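Local atomic coordinates of FAD synthetase (Saccharomyces cerevisiae, PDB entry 2WSI), a protein that catalyses the transfer of the adenylyl group of ATP to flavin mononucleotide, forming the coenzyme FAD and releasing diphosphate. Residues A[144-149]-A[184-188]; A[56-61]-A[103-107]. All coordinates share one frame; numbering follows the deposited sequence.

Overall arrangement
Both contacts lie within the phosphoadenosine phosphosulfate reductase domain and touch one FAD molecule, their centres about 13 Å apart. They follow each other along the chain: interaction 2 pairs strands 56-59 and 102-106, neighbours in the mixed sheet, and is complete before interaction 1 joins helix 144-154 to the loop between strands 178-180 and 189-191. Interaction 2 receives the adenine and its ribose at the ends of the strands, whereas in interaction 1 W185 covers the flavin ring system and M144 also reaches the adenine. F148 and A147 pack against I107, and F148 also meets V105, so the helix physically connects the adenine and flavin regions of the product site.

Interaction 1: A[144-149]-A[184-188]; sequences MADAFR and NWPDF. With FAD (flavin-adenine dinucleotide), chain C.
The indole of W185 is sandwiched between helix 144-154 and the flavin of FAD. On one face, A145 CA sits 3.6 Å from the centroid of the W185 six-membered ring and only 4° off its normal, a well-centred CH-pi contact. On the opposite face lies the isoalloxazine, with FAD N5 3.3 Å above the plane and over the centre of the indole.

Apolar contacts widen the interface. F148 meets the rim of the indole, CD1 to W185 CZ3 being 3.8 Å, with the ring planes inclined at 40°. One face of the F148 phenyl receives the flavin methyl C7M, while F188 directs its ring edge at FAD C6. M144 reaches the adenine instead: bends at chi2 and chi3 bring its CE to 3.2 Å from FAD N7A. P186 CG packs 3.5 Å from R149 CA, and the same CG lies over one face of the guanidinium.

Polar contact is sparse and peripheral. R149 NH2 gives a weak hydrogen bond to N184 O (3.3 Å, 163°), which approaches at the guanidinium edge, in its plane. D146 OD1 comes in the same plane but on the NE side of NH2, in a long salt bridge within the helix.

Beyond the pair, D187 forms a salt bridge with R180, and F188 shares backbone hydrogen bonds with T181, tying the loop to the end of strand 178-180. F148 and F188 both rest on I161 of strand 160-162, and helix 144-154 lies against the end of strand 102-106.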
ATOM      1  N   MET A 144     -12.072 -10.061 -10.533  1.00 31.07           N
ATOM      2  CA  MET A 144     -11.805  -8.652 -10.298  1.00 26.59           C
ATOM      3  C   MET A 144     -12.220  -7.789 -11.496  1.00 26.36           C
ATOM      4  O   MET A 144     -12.753  -6.716 -11.304  1.00 17.71           O
ATOM      5  CB  MET A 144     -10.349  -8.445  -9.901  1.00 32.66           C
ATOM      6  CG  MET A 144     -10.094  -8.840  -8.449  1.00 34.25           C
ATOM      7  SD  MET A 144     -10.313  -7.449  -7.308  1.00 27.72           S
ATOM      8  CE  MET A 144      -8.683  -6.784  -7.388  1.00 23.32           C
ATOM      9  N   ALA A 145     -11.989  -8.259 -12.724  1.00 17.31           N
ATOM     10  CA  ALA A 145     -12.467  -7.562 -13.902  1.00 20.35           C
ATOM     11  C   ALA A 145     -13.963  -7.219 -13.797  1.00 19.98           C
ATOM     12  O   ALA A 145     -14.375  -6.114 -14.160  1.00 18.67           O
ATOM     13  CB  ALA A 145     -12.198  -8.400 -15.165  1.00 22.97           C
ATOM     14  N   ASP A 146     -14.773  -8.144 -13.296  1.00 20.31           N
ATOM     15  CA  ASP A 146     -16.217  -7.910 -13.248  1.00 22.15           C
ATOM     16  C   ASP A 146     -16.555  -6.950 -12.110  1.00 18.73           C
ATOM     17  O   ASP A 146     -17.418  -6.084 -12.246  1.00 22.09           O
ATOM     18  CB  ASP A 146     -16.992  -9.226 -13.086  1.00 27.90           C
ATOM     19  CG  ASP A 146     -16.747 -10.209 -14.246  1.00 35.92           C
ATOM     20  OD1 ASP A 146     -16.785  -9.793 -15.426  1.00 32.41           O
ATOM     21  OD2 ASP A 146     -16.515 -11.403 -13.964  1.00 48.07           O
ATOM     22  N   ALA A 147     -15.880  -7.109 -10.989  1.00 17.75           N
ATOM     23  CA  ALA A 147     -16.050  -6.185  -9.871  1.00 17.61           C
ATOM     24  C   ALA A 147     -15.806  -4.737 -10.329  1.00 15.30           C
ATOM     25  O   ALA A 147     -16.553  -3.814  -9.962  1.00 14.08           O
ATOM     26  CB  ALA A 147     -15.099  -6.551  -8.732  1.00 15.20           C
ATOM     27  N   PHE A 148     -14.771  -4.524 -11.138  1.00 12.30           N
ATOM     28  CA  PHE A 148     -14.494  -3.162 -11.588  1.00 12.69           C
ATOM     29  C   PHE A 148     -15.451  -2.740 -12.693  1.00 17.44           C
ATOM     30  O   PHE A 148     -15.779  -1.557 -12.817  1.00 14.47           O
ATOM     31  CB  PHE A 148     -13.021  -2.977 -11.975  1.00 13.61           C
ATOM     32  CG  PHE A 148     -12.148  -2.704 -10.787  1.00 18.39           C
ATOM     33  CD1 PHE A 148     -11.606  -3.752 -10.059  1.00 16.12           C
ATOM     34  CD2 PHE A 148     -11.918  -1.395 -10.359  1.00 15.73           C
ATOM     35  CE1 PHE A 148     -10.843  -3.512  -8.918  1.00 16.62           C
ATOM     36  CE2 PHE A 148     -11.143  -1.145  -9.216  1.00 15.39           C
ATOM     37  CZ  PHE A 148     -10.599  -2.215  -8.503  1.00 17.07           C
ATOM     38  N   ARG A 149     -15.951  -3.698 -13.467  1.00 15.82           N
ATOM     39  CA  ARG A 149     -16.909  -3.328 -14.498  1.00 24.35           C
ATOM     40  C   ARG A 149     -18.140  -2.761 -13.812  1.00 18.49           C
ATOM     41  O   ARG A 149     -18.671  -1.741 -14.245  1.00 15.47           O
ATOM     42  CB  ARG A 149     -17.286  -4.509 -15.397  1.00 28.11           C
ATOM     43  CG  ARG A 149     -18.106  -4.082 -16.609  1.00 35.11           C
ATOM     44  CD  ARG A 149     -18.489  -5.275 -17.472  1.00 45.21           C
ATOM     45  NE  ARG A 149     -17.430  -6.281 -17.464  1.00 54.15           N
ATOM     46  CZ  ARG A 149     -16.337  -6.225 -18.216  1.00 44.12           C
ATOM     47  NH1 ARG A 149     -16.151  -5.212 -19.058  1.00 46.51           N
ATOM     48  NH2 ARG A 149     -15.430  -7.190 -18.128  1.00 40.94           N
ATOM     49  N   ASN A 184      -9.979  -7.458 -22.119  1.00 23.15           N
ATOM     50  CA  ASN A 184     -10.656  -8.218 -21.078  1.00 35.95           C
ATOM     51  C   ASN A 184     -11.379  -7.293 -20.081  1.00 35.24           C
ATOM     52  O   ASN A 184     -12.479  -7.570 -19.609  1.00 34.72           O
ATOM     53  CB  ASN A 184      -9.578  -9.040 -20.357  1.00 28.52           C
ATOM     54  CG  ASN A 184     -10.113  -9.839 -19.185  1.00 42.60           C
ATOM     55  OD1 ASN A 184     -11.309  -9.830 -18.886  1.00 49.94           O
ATOM     56  ND2 ASN A 184      -9.216 -10.554 -18.513  1.00 47.82           N
ATOM     57  N   TRP A 185     -10.750  -6.173 -19.775  1.00 33.37           N
ATOM     58  CA  TRP A 185     -11.210  -5.298 -18.698  1.00 24.56           C
ATOM     59  C   TRP A 185     -12.058  -4.141 -19.226  1.00 22.99           C
ATOM     60  O   TRP A 185     -12.046  -3.850 -20.405  1.00 25.48           O
ATOM     61  CB  TRP A 185      -9.989  -4.759 -17.954  1.00 19.55           C
ATOM     62  CG  TRP A 185      -9.461  -5.694 -16.953  1.00 25.20           C
ATOM     63  CD1 TRP A 185      -8.848  -6.897 -17.185  1.00 22.43           C
ATOM     64  CD2 TRP A 185      -9.495  -5.527 -15.527  1.00 18.75           C
ATOM     65  NE1 TRP A 185      -8.498  -7.486 -15.990  1.00 19.02           N
ATOM     66  CE2 TRP A 185      -8.882  -6.668 -14.958  1.00 22.69           C
ATOM     67  CE3 TRP A 185      -9.972  -4.522 -14.679  1.00 19.41           C
ATOM     68  CZ2 TRP A 185      -8.739  -6.832 -13.582  1.00 20.06           C
ATOM     69  CZ3 TRP A 185      -9.833  -4.687 -13.297  1.00 16.34           C
ATOM     70  CH2 TRP A 185      -9.220  -5.836 -12.767  1.00 20.63           C
ATOM     71  N   PRO A 186     -12.795  -3.466 -18.339  1.00 20.79           N
ATOM     72  CA  PRO A 186     -13.479  -2.244 -18.750  1.00 20.54           C
ATOM     73  C   PRO A 186     -12.447  -1.155 -19.069  1.00 26.12           C
ATOM     74  O   PRO A 186     -11.336  -1.228 -18.557  1.00 15.88           O
ATOM     75  CB  PRO A 186     -14.303  -1.855 -17.512  1.00 23.66           C
ATOM     76  CG  PRO A 186     -14.035  -2.868 -16.469  1.00 27.69           C
ATOM     77  CD  PRO A 186     -12.900  -3.721 -16.894  1.00 28.54           C
ATOM     78  N   ASP A 187     -12.791  -0.164 -19.884  1.00 19.15           N
ATOM     79  CA  ASP A 187     -11.819   0.860 -20.262  1.00 23.02           C
ATOM     80  C   ASP A 187     -11.628   1.915 -19.167  1.00 26.11           C
ATOM     81  O   ASP A 187     -12.539   2.653 -18.838  1.00 18.39           O
ATOM     82  CB  ASP A 187     -12.247   1.557 -21.572  1.00 27.18           C
ATOM     83  CG  ASP A 187     -11.144   2.471 -22.162  1.00 29.17           C
ATOM     84  OD1 ASP A 187     -10.031   2.582 -21.589  1.00 21.97           O
ATOM     85  OD2 ASP A 187     -11.395   3.092 -23.227  1.00 36.20           O
ATOM     86  N   PHE A 188     -10.441   1.949 -18.582  1.00 17.75           N
ATOM     87  CA  PHE A 188     -10.003   3.093 -17.780  1.00 13.06           C
ATOM     88  C   PHE A 188      -8.481   3.069 -17.794  1.00 10.58           C
ATOM     89  O   PHE A 188      -7.884   2.116 -18.294  1.00 13.80           O
ATOM     90  CB  PHE A 188     -10.526   3.049 -16.333  1.00 10.24           C
ATOM     91  CG  PHE A 188     -10.193   1.778 -15.578  1.00 12.64           C
ATOM     92  CD1 PHE A 188      -8.976   1.620 -14.950  1.00 12.23           C
ATOM     93  CD2 PHE A 188     -11.136   0.756 -15.464  1.00 17.37           C
ATOM     94  CE1 PHE A 188      -8.668   0.452 -14.248  1.00 11.69           C
ATOM     95  CE2 PHE A 188     -10.850  -0.415 -14.760  1.00 14.38           C
ATOM     96  CZ  PHE A 188      -9.620  -0.564 -14.135  1.00 13.72           C
TER
HETATM   97  PA  FAD C2762      -2.760  -7.890  -6.262  1.00 25.11           P
HETATM   98  O1A FAD C2762      -2.779  -8.791  -5.057  1.00 25.55           O
HETATM   99  O2A FAD C2762      -3.910  -8.192  -7.182  1.00 38.25           O
HETATM  100  O5B FAD C2762      -2.682  -6.314  -5.886  1.00 20.66           O
HETATM  101  C5B FAD C2762      -2.285  -5.400  -6.892  1.00 16.98           C
HETATM  102  C4B FAD C2762      -3.008  -4.070  -6.654  1.00 15.06           C
HETATM  103  O4B FAD C2762      -4.337  -4.173  -7.092  1.00 19.87           O
HETATM  104  C3B FAD C2762      -3.080  -3.722  -5.180  1.00 16.45           C
HETATM  105  O3B FAD C2762      -1.955  -2.989  -4.764  1.00 14.93           O
HETATM  106  C2B FAD C2762      -4.348  -2.892  -5.117  1.00 12.69           C
HETATM  107  O2B FAD C2762      -4.081  -1.552  -5.473  1.00 16.97           O
HETATM  108  C1B FAD C2762      -5.206  -3.527  -6.180  1.00 16.42           C
HETATM  109  N9A FAD C2762      -6.063  -4.539  -5.541  1.00 18.03           N
HETATM  110  C8A FAD C2762      -5.841  -5.887  -5.414  1.00 23.63           C
HETATM  111  N7A FAD C2762      -6.902  -6.446  -4.771  1.00 14.64           N
HETATM  112  C5A FAD C2762      -7.776  -5.449  -4.474  1.00 19.71           C
HETATM  113  C6A FAD C2762      -8.995  -5.432  -3.827  1.00 15.26           C
HETATM  114  N6A FAD C2762      -9.571  -6.548  -3.343  1.00 15.88           N
HETATM  115  N1A FAD C2762      -9.650  -4.240  -3.716  1.00 13.01           N
HETATM  116  C2A FAD C2762      -9.127  -3.064  -4.214  1.00 15.73           C
HETATM  117  N3A FAD C2762      -7.894  -3.080  -4.823  1.00 15.74           N
HETATM  118  C4A FAD C2762      -7.260  -4.264  -4.970  1.00 16.27           C
HETATM  119  N1  FAD C2762      -4.804  -7.433 -15.475  1.00 23.68           N
HETATM  120  C2  FAD C2762      -4.723  -7.506 -16.842  1.00 23.88           C
HETATM  121  O2  FAD C2762      -4.211  -8.487 -17.381  1.00 30.53           O
HETATM  122  N3  FAD C2762      -5.215  -6.484 -17.616  1.00 26.86           N
HETATM  123  C4  FAD C2762      -5.801  -5.381 -17.034  1.00 28.00           C
HETATM  124  O4  FAD C2762      -6.213  -4.496 -17.790  1.00 24.47           O
HETATM  125  C4X FAD C2762      -5.889  -5.302 -15.641  1.00 18.42           C
HETATM  126  N5  FAD C2762      -6.468  -4.206 -15.007  1.00 21.16           N
HETATM  127  C5X FAD C2762      -6.537  -4.142 -13.629  1.00 18.24           C
HETATM  128  C6  FAD C2762      -7.116  -3.049 -12.983  1.00 16.27           C
HETATM  129  C7  FAD C2762      -7.200  -3.026 -11.588  1.00 14.18           C
HETATM  130  C7M FAD C2762      -7.828  -1.870 -10.864  1.00 16.31           C
HETATM  131  C8  FAD C2762      -6.687  -4.086 -10.852  1.00 21.91           C
HETATM  132  C8M FAD C2762      -6.745  -4.065  -9.353  1.00 21.95           C
HETATM  133  C9  FAD C2762      -6.105  -5.162 -11.495  1.00 21.88           C
HETATM  134  C9A FAD C2762      -6.037  -5.204 -12.874  1.00 23.12           C
HETATM  135  N10 FAD C2762      -5.466  -6.300 -13.489  1.00 24.68           N
HETATM  136  C10 FAD C2762      -5.372  -6.335 -14.866  1.00 24.87           C
HETATM  137  C1' FAD C2762      -4.902  -7.416 -12.653  1.00 26.69           C
HETATM  138  C2' FAD C2762      -3.427  -7.130 -12.297  1.00 21.38           C
HETATM  139  O2' FAD C2762      -2.631  -6.808 -13.413  1.00 25.97           O
HETATM  140  C3' FAD C2762      -2.763  -8.279 -11.544  1.00 28.60           C
HETATM  141  O3' FAD C2762      -2.551  -9.352 -12.429  1.00 25.46           O
HETATM  142  C4' FAD C2762      -3.623  -8.731 -10.379  1.00 29.94           C
HETATM  143  O4' FAD C2762      -4.047  -7.614  -9.627  1.00 26.79           O
HETATM  144  C5' FAD C2762      -2.829  -9.656  -9.456  1.00 27.30           C
HETATM  145  O5' FAD C2762      -1.529  -9.126  -9.275  1.00 38.05           O
HETATM  146  P   FAD C2762      -0.814  -9.164  -7.831  1.00 34.15           P
HETATM  147  O1P FAD C2762      -1.177 -10.450  -7.125  1.00 31.74           O
HETATM  148  O2P FAD C2762       0.669  -8.908  -7.977  1.00 31.53           O
HETATM  149  O3P FAD C2762      -1.341  -7.925  -6.976  1.00 31.54           O

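Interaction 2: A[56-61]-A[103-107]. With FAD (flavin-adenine dinucleotide), chain C.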
ATOM      1  N   ILE A  56     -10.183  10.207 -10.629  1.00  6.99           N
ATOM      2  CA  ILE A  56      -9.303   9.127 -10.200  1.00  8.11           C
ATOM      3  C   ILE A  56      -9.869   8.470  -8.965  1.00 10.96           C
ATOM      4  O   ILE A  56     -10.131   9.158  -7.992  1.00  8.54           O
ATOM      5  CB  ILE A  56      -7.912   9.641  -9.802  1.00 11.39           C
ATOM      6  CG1 ILE A  56      -7.216  10.358 -10.967  1.00 10.43           C
ATOM      7  CG2 ILE A  56      -7.016   8.471  -9.392  1.00  9.22           C
ATOM      8  CD1 ILE A  56      -5.897  10.970 -10.558  1.00 11.97           C
ATOM      9  N   SER A  57      -9.980   7.141  -8.974  1.00  7.15           N
ATOM     10  CA  SER A  57     -10.234   6.411  -7.750  1.00  9.71           C
ATOM     11  C   SER A  57      -8.993   5.609  -7.358  1.00 13.01           C
ATOM     12  O   SER A  57      -8.284   5.094  -8.212  1.00  7.09           O
ATOM     13  CB  SER A  57     -11.375   5.436  -7.933  1.00 15.25           C
ATOM     14  OG  SER A  57     -11.678   4.864  -6.687  1.00 22.27           O
ATOM     15  N   PHE A  58      -8.734   5.527  -6.068  1.00 11.86           N
ATOM     16  CA  PHE A  58      -7.581   4.791  -5.547  1.00  7.53           C
ATOM     17  C   PHE A  58      -8.044   3.374  -5.175  1.00 12.39           C
ATOM     18  O   PHE A  58      -8.954   3.212  -4.336  1.00  8.13           O
ATOM     19  CB  PHE A  58      -7.046   5.527  -4.305  1.00  8.99           C
ATOM     20  CG  PHE A  58      -5.701   5.045  -3.860  1.00  8.90           C
ATOM     21  CD1 PHE A  58      -4.568   5.761  -4.176  1.00 11.20           C
ATOM     22  CD2 PHE A  58      -5.577   3.862  -3.146  1.00  8.63           C
ATOM     23  CE1 PHE A  58      -3.299   5.302  -3.800  1.00 11.06           C
ATOM     24  CE2 PHE A  58      -4.318   3.380  -2.771  1.00 11.92           C
ATOM     25  CZ  PHE A  58      -3.182   4.093  -3.096  1.00 13.96           C
ATOM     26  N   SER A  59      -7.471   2.338  -5.804  1.00 12.52           N
ATOM     27  CA  SER A  59      -7.826   0.970  -5.393  1.00  8.87           C
ATOM     28  C   SER A  59      -7.003   0.560  -4.180  1.00 15.08           C
ATOM     29  O   SER A  59      -5.776   0.468  -4.221  1.00 10.71           O
ATOM     30  CB  SER A  59      -7.716  -0.070  -6.527  1.00 14.44           C
ATOM     31  OG  SER A  59      -6.402  -0.141  -7.058  1.00 19.78           O
ATOM     32  N   TYR A  60      -7.702   0.312  -3.089  1.00  9.18           N
ATOM     33  CA  TYR A  60      -7.053   0.078  -1.811  1.00  9.29           C
ATOM     34  C   TYR A  60      -7.584  -1.221  -1.199  1.00 14.17           C
ATOM     35  O   TYR A  60      -8.799  -1.408  -1.097  1.00  8.06           O
ATOM     36  CB  TYR A  60      -7.377   1.242  -0.889  1.00  7.75           C
ATOM     37  CG  TYR A  60      -6.749   1.154   0.484  1.00 10.76           C
ATOM     38  CD1 TYR A  60      -5.361   1.157   0.632  1.00  9.56           C
ATOM     39  CD2 TYR A  60      -7.538   1.099   1.639  1.00 12.65           C
ATOM     40  CE1 TYR A  60      -4.772   1.091   1.881  1.00  9.98           C
ATOM     41  CE2 TYR A  60      -6.962   1.034   2.887  1.00  9.21           C
ATOM     42  CZ  TYR A  60      -5.565   1.029   3.006  1.00 12.43           C
ATOM     43  OH  TYR A  60      -4.927   0.982   4.221  1.00  8.53           O
ATOM     44  N   ASN A  61      -6.684  -2.091  -0.751  1.00 12.57           N
ATOM     45  CA  ASN A  61      -7.091  -3.359  -0.124  1.00 12.41           C
ATOM     46  C   ASN A  61      -6.372  -3.569   1.215  1.00 13.17           C
ATOM     47  O   ASN A  61      -6.419  -4.660   1.785  1.00 12.44           O
ATOM     48  CB  ASN A  61      -6.825  -4.556  -1.046  1.00 13.06           C
ATOM     49  CG  ASN A  61      -5.333  -4.741  -1.349  1.00 19.04           C
ATOM     50  OD1 ASN A  61      -4.482  -3.998  -0.855  1.00 13.63           O
ATOM     51  ND2 ASN A  61      -5.018  -5.735  -2.171  1.00 21.55           N
ATOM     52  N   PRO A 103     -11.571   9.596  -3.035  1.00 11.10           N
ATOM     53  CA  PRO A 103     -12.347   8.495  -3.606  1.00 12.42           C
ATOM     54  C   PRO A 103     -11.532   7.209  -3.707  1.00 15.65           C
ATOM     55  O   PRO A 103     -10.441   7.212  -4.284  1.00 10.09           O
ATOM     56  CB  PRO A 103     -12.703   8.987  -5.011  1.00 13.33           C
ATOM     57  CG  PRO A 103     -12.489  10.467  -4.987  1.00 20.41           C
ATOM     58  CD  PRO A 103     -11.444  10.746  -3.956  1.00 16.83           C
ATOM     59  N   THR A 104     -12.097   6.121  -3.199  1.00  9.91           N
ATOM     60  CA  THR A 104     -11.338   4.906  -2.979  1.00 10.61           C
ATOM     61  C   THR A 104     -12.248   3.733  -3.277  1.00 12.11           C
ATOM     62  O   THR A 104     -13.458   3.821  -3.067  1.00  8.75           O
ATOM     63  CB  THR A 104     -10.832   4.832  -1.509  1.00 11.92           C
ATOM     64  OG1 THR A 104     -10.013   5.978  -1.222  1.00 16.36           O
ATOM     65  CG2 THR A 104     -10.025   3.524  -1.245  1.00  9.55           C
ATOM     66  N   VAL A 105     -11.675   2.640  -3.782  1.00  9.23           N
ATOM     67  CA  VAL A 105     -12.470   1.465  -4.100  1.00 11.36           C
ATOM     68  C   VAL A 105     -11.835   0.242  -3.477  1.00 14.44           C
ATOM     69  O   VAL A 105     -10.635   0.047  -3.639  1.00  8.87           O
ATOM     70  CB  VAL A 105     -12.607   1.248  -5.629  1.00 16.26           C
ATOM     71  CG1 VAL A 105     -11.285   1.466  -6.324  1.00 17.67           C
ATOM     72  CG2 VAL A 105     -13.123  -0.170  -5.932  1.00 14.51           C
ATOM     73  N   PHE A 106     -12.639  -0.560  -2.767  1.00  7.23           N
ATOM     74  CA  PHE A 106     -12.173  -1.784  -2.137  1.00 12.52           C
ATOM     75  C   PHE A 106     -13.071  -2.905  -2.605  1.00 13.78           C
ATOM     76  O   PHE A 106     -14.288  -2.844  -2.413  1.00 14.21           O
ATOM     77  CB  PHE A 106     -12.260  -1.695  -0.609  1.00 12.59           C
ATOM     78  CG  PHE A 106     -11.947  -3.008   0.097  1.00 13.15           C
ATOM     79  CD1 PHE A 106     -10.881  -3.804  -0.317  1.00 13.57           C
ATOM     80  CD2 PHE A 106     -12.719  -3.434   1.174  1.00 20.59           C
ATOM     81  CE1 PHE A 106     -10.582  -4.994   0.329  1.00 20.36           C
ATOM     82  CE2 PHE A 106     -12.432  -4.647   1.829  1.00 19.88           C
ATOM     83  CZ  PHE A 106     -11.364  -5.416   1.401  1.00 20.84           C
ATOM     84  N   ILE A 107     -12.492  -3.932  -3.214  1.00 16.95           N
ATOM     85  CA  ILE A 107     -13.315  -5.069  -3.598  1.00 16.89           C
ATOM     86  C   ILE A 107     -13.281  -6.076  -2.463  1.00 22.01           C
ATOM     87  O   ILE A 107     -12.239  -6.674  -2.180  1.00 14.50           O
ATOM     88  CB  ILE A 107     -12.890  -5.685  -4.933  1.00 19.56           C
ATOM     89  CG1 ILE A 107     -12.826  -4.608  -6.030  1.00 13.26           C
ATOM     90  CG2 ILE A 107     -13.875  -6.805  -5.330  1.00 21.56           C
ATOM     91  CD1 ILE A 107     -14.158  -3.811  -6.216  1.00 13.64           C
TER
HETATM   92  PA  FAD C2762      -2.760  -7.890  -6.262  1.00 25.11           P
HETATM   93  O1A FAD C2762      -2.779  -8.791  -5.057  1.00 25.55           O
HETATM   94  O2A FAD C2762      -3.910  -8.192  -7.182  1.00 38.25           O
HETATM   95  O5B FAD C2762      -2.682  -6.314  -5.886  1.00 20.66           O
HETATM   96  C5B FAD C2762      -2.285  -5.400  -6.892  1.00 16.98           C
HETATM   97  C4B FAD C2762      -3.008  -4.070  -6.654  1.00 15.06           C
HETATM   98  O4B FAD C2762      -4.337  -4.173  -7.092  1.00 19.87           O
HETATM   99  C3B FAD C2762      -3.080  -3.722  -5.180  1.00 16.45           C
HETATM  100  O3B FAD C2762      -1.955  -2.989  -4.764  1.00 14.93           O
HETATM  101  C2B FAD C2762      -4.348  -2.892  -5.117  1.00 12.69           C
HETATM  102  O2B FAD C2762      -4.081  -1.552  -5.473  1.00 16.97           O
HETATM  103  C1B FAD C2762      -5.206  -3.527  -6.180  1.00 16.42           C
HETATM  104  N9A FAD C2762      -6.063  -4.539  -5.541  1.00 18.03           N
HETATM  105  C8A FAD C2762      -5.841  -5.887  -5.414  1.00 23.63           C
HETATM  106  N7A FAD C2762      -6.902  -6.446  -4.771  1.00 14.64           N
HETATM  107  C5A FAD C2762      -7.776  -5.449  -4.474  1.00 19.71           C
HETATM  108  C6A FAD C2762      -8.995  -5.432  -3.827  1.00 15.26           C
HETATM  109  N6A FAD C2762      -9.571  -6.548  -3.343  1.00 15.88           N
HETATM  110  N1A FAD C2762      -9.650  -4.240  -3.716  1.00 13.01           N
HETATM  111  C2A FAD C2762      -9.127  -3.064  -4.214  1.00 15.73           C
HETATM  112  N3A FAD C2762      -7.894  -3.080  -4.823  1.00 15.74           N
HETATM  113  C4A FAD C2762      -7.260  -4.264  -4.970  1.00 16.27           C
HETATM  114  N1  FAD C2762      -4.804  -7.433 -15.475  1.00 23.68           N
HETATM  115  C2  FAD C2762      -4.723  -7.506 -16.842  1.00 23.88           C
HETATM  116  O2  FAD C2762      -4.211  -8.487 -17.381  1.00 30.53           O
HETATM  117  N3  FAD C2762      -5.215  -6.484 -17.616  1.00 26.86           N
HETATM  118  C4  FAD C2762      -5.801  -5.381 -17.034  1.00 28.00           C
HETATM  119  O4  FAD C2762      -6.213  -4.496 -17.790  1.00 24.47           O
HETATM  120  C4X FAD C2762      -5.889  -5.302 -15.641  1.00 18.42           C
HETATM  121  N5  FAD C2762      -6.468  -4.206 -15.007  1.00 21.16           N
HETATM  122  C5X FAD C2762      -6.537  -4.142 -13.629  1.00 18.24           C
HETATM  123  C6  FAD C2762      -7.116  -3.049 -12.983  1.00 16.27           C
HETATM  124  C7  FAD C2762      -7.200  -3.026 -11.588  1.00 14.18           C
HETATM  125  C7M FAD C2762      -7.828  -1.870 -10.864  1.00 16.31           C
HETATM  126  C8  FAD C2762      -6.687  -4.086 -10.852  1.00 21.91           C
HETATM  127  C8M FAD C2762      -6.745  -4.065  -9.353  1.00 21.95           C
HETATM  128  C9  FAD C2762      -6.105  -5.162 -11.495  1.00 21.88           C
HETATM  129  C9A FAD C2762      -6.037  -5.204 -12.874  1.00 23.12           C
HETATM  130  N10 FAD C2762      -5.466  -6.300 -13.489  1.00 24.68           N
HETATM  131  C10 FAD C2762      -5.372  -6.335 -14.866  1.00 24.87           C
HETATM  132  C1' FAD C2762      -4.902  -7.416 -12.653  1.00 26.69           C
HETATM  133  C2' FAD C2762      -3.427  -7.130 -12.297  1.00 21.38           C
HETATM  134  O2' FAD C2762      -2.631  -6.808 -13.413  1.00 25.97           O
HETATM  135  C3' FAD C2762      -2.763  -8.279 -11.544  1.00 28.60           C
HETATM  136  O3' FAD C2762      -2.551  -9.352 -12.429  1.00 25.46           O
HETATM  137  C4' FAD C2762      -3.623  -8.731 -10.379  1.00 29.94           C
HETATM  138  O4' FAD C2762      -4.047  -7.614  -9.627  1.00 26.79           O
HETATM  139  C5' FAD C2762      -2.829  -9.656  -9.456  1.00 27.30           C
HETATM  140  O5' FAD C2762      -1.529  -9.126  -9.275  1.00 38.05           O
HETATM  141  P   FAD C2762      -0.814  -9.164  -7.831  1.00 34.15           P
HETATM  142  O1P FAD C2762      -1.177 -10.450  -7.125  1.00 31.74           O
HETATM  143  O2P FAD C2762       0.669  -8.908  -7.977  1.00 31.53           O
HETATM  144  O3P FAD C2762      -1.341  -7.925  -6.976  1.00 31.54           O
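F58 O accepts the shortest bond between these strands, from V105 N at 2.8 Å, with an N-H...O angle of 161°. The same oxygen receives a CA-H...O contact from T104 CA at 3.2 Å. Two further backbone bonds complete the ladder: F58 N to P103 O and Y60 N to V105 O, each 3.0 Å.

Side chains follow the alternation of the strands. T104 CG2, anti to its own backbone nitrogen, lies 3.5 Å from Y60 CB, while T104 OG1 bonds to L102 O. On the face with S59 and V105, the valine presents CG1 to S57 OG as well as to S59 CB. Neighbouring elements cover both faces: F58 contacts Y73 edge-to-face on helix 64-87, whereas helix 144-154 packs on the face that carries V105.

F58 pairs with T104 and S59 with V105 in parallel register, and helix 64-87 lies in the connection between the two strands, a beta-alpha-beta crossover. This is consistent with the HUP clan, whose parallel strands bind nucleotide at their C-terminal ends.

There, I107 reads the adenine through its backbone: I107 N donates to FAD N1A at 2.9 Å (170°), and FAD N6A donates to I107 O, nearly straight at 171°. Such a pair matches the donor and acceptor pattern of adenine. The ribose hydroxyl O2B gives a hydrogen bond to S59 O, while S59 OG is bonded to V162 O. F106, with CG anti to its backbone nitrogen, carries its ring toward the turn that leaves strand 56-59, CD1 lying 3.3 Å from Y60 O; N61 CB meets the adenine at C6A, and N61 OD1 bonds to G63 N.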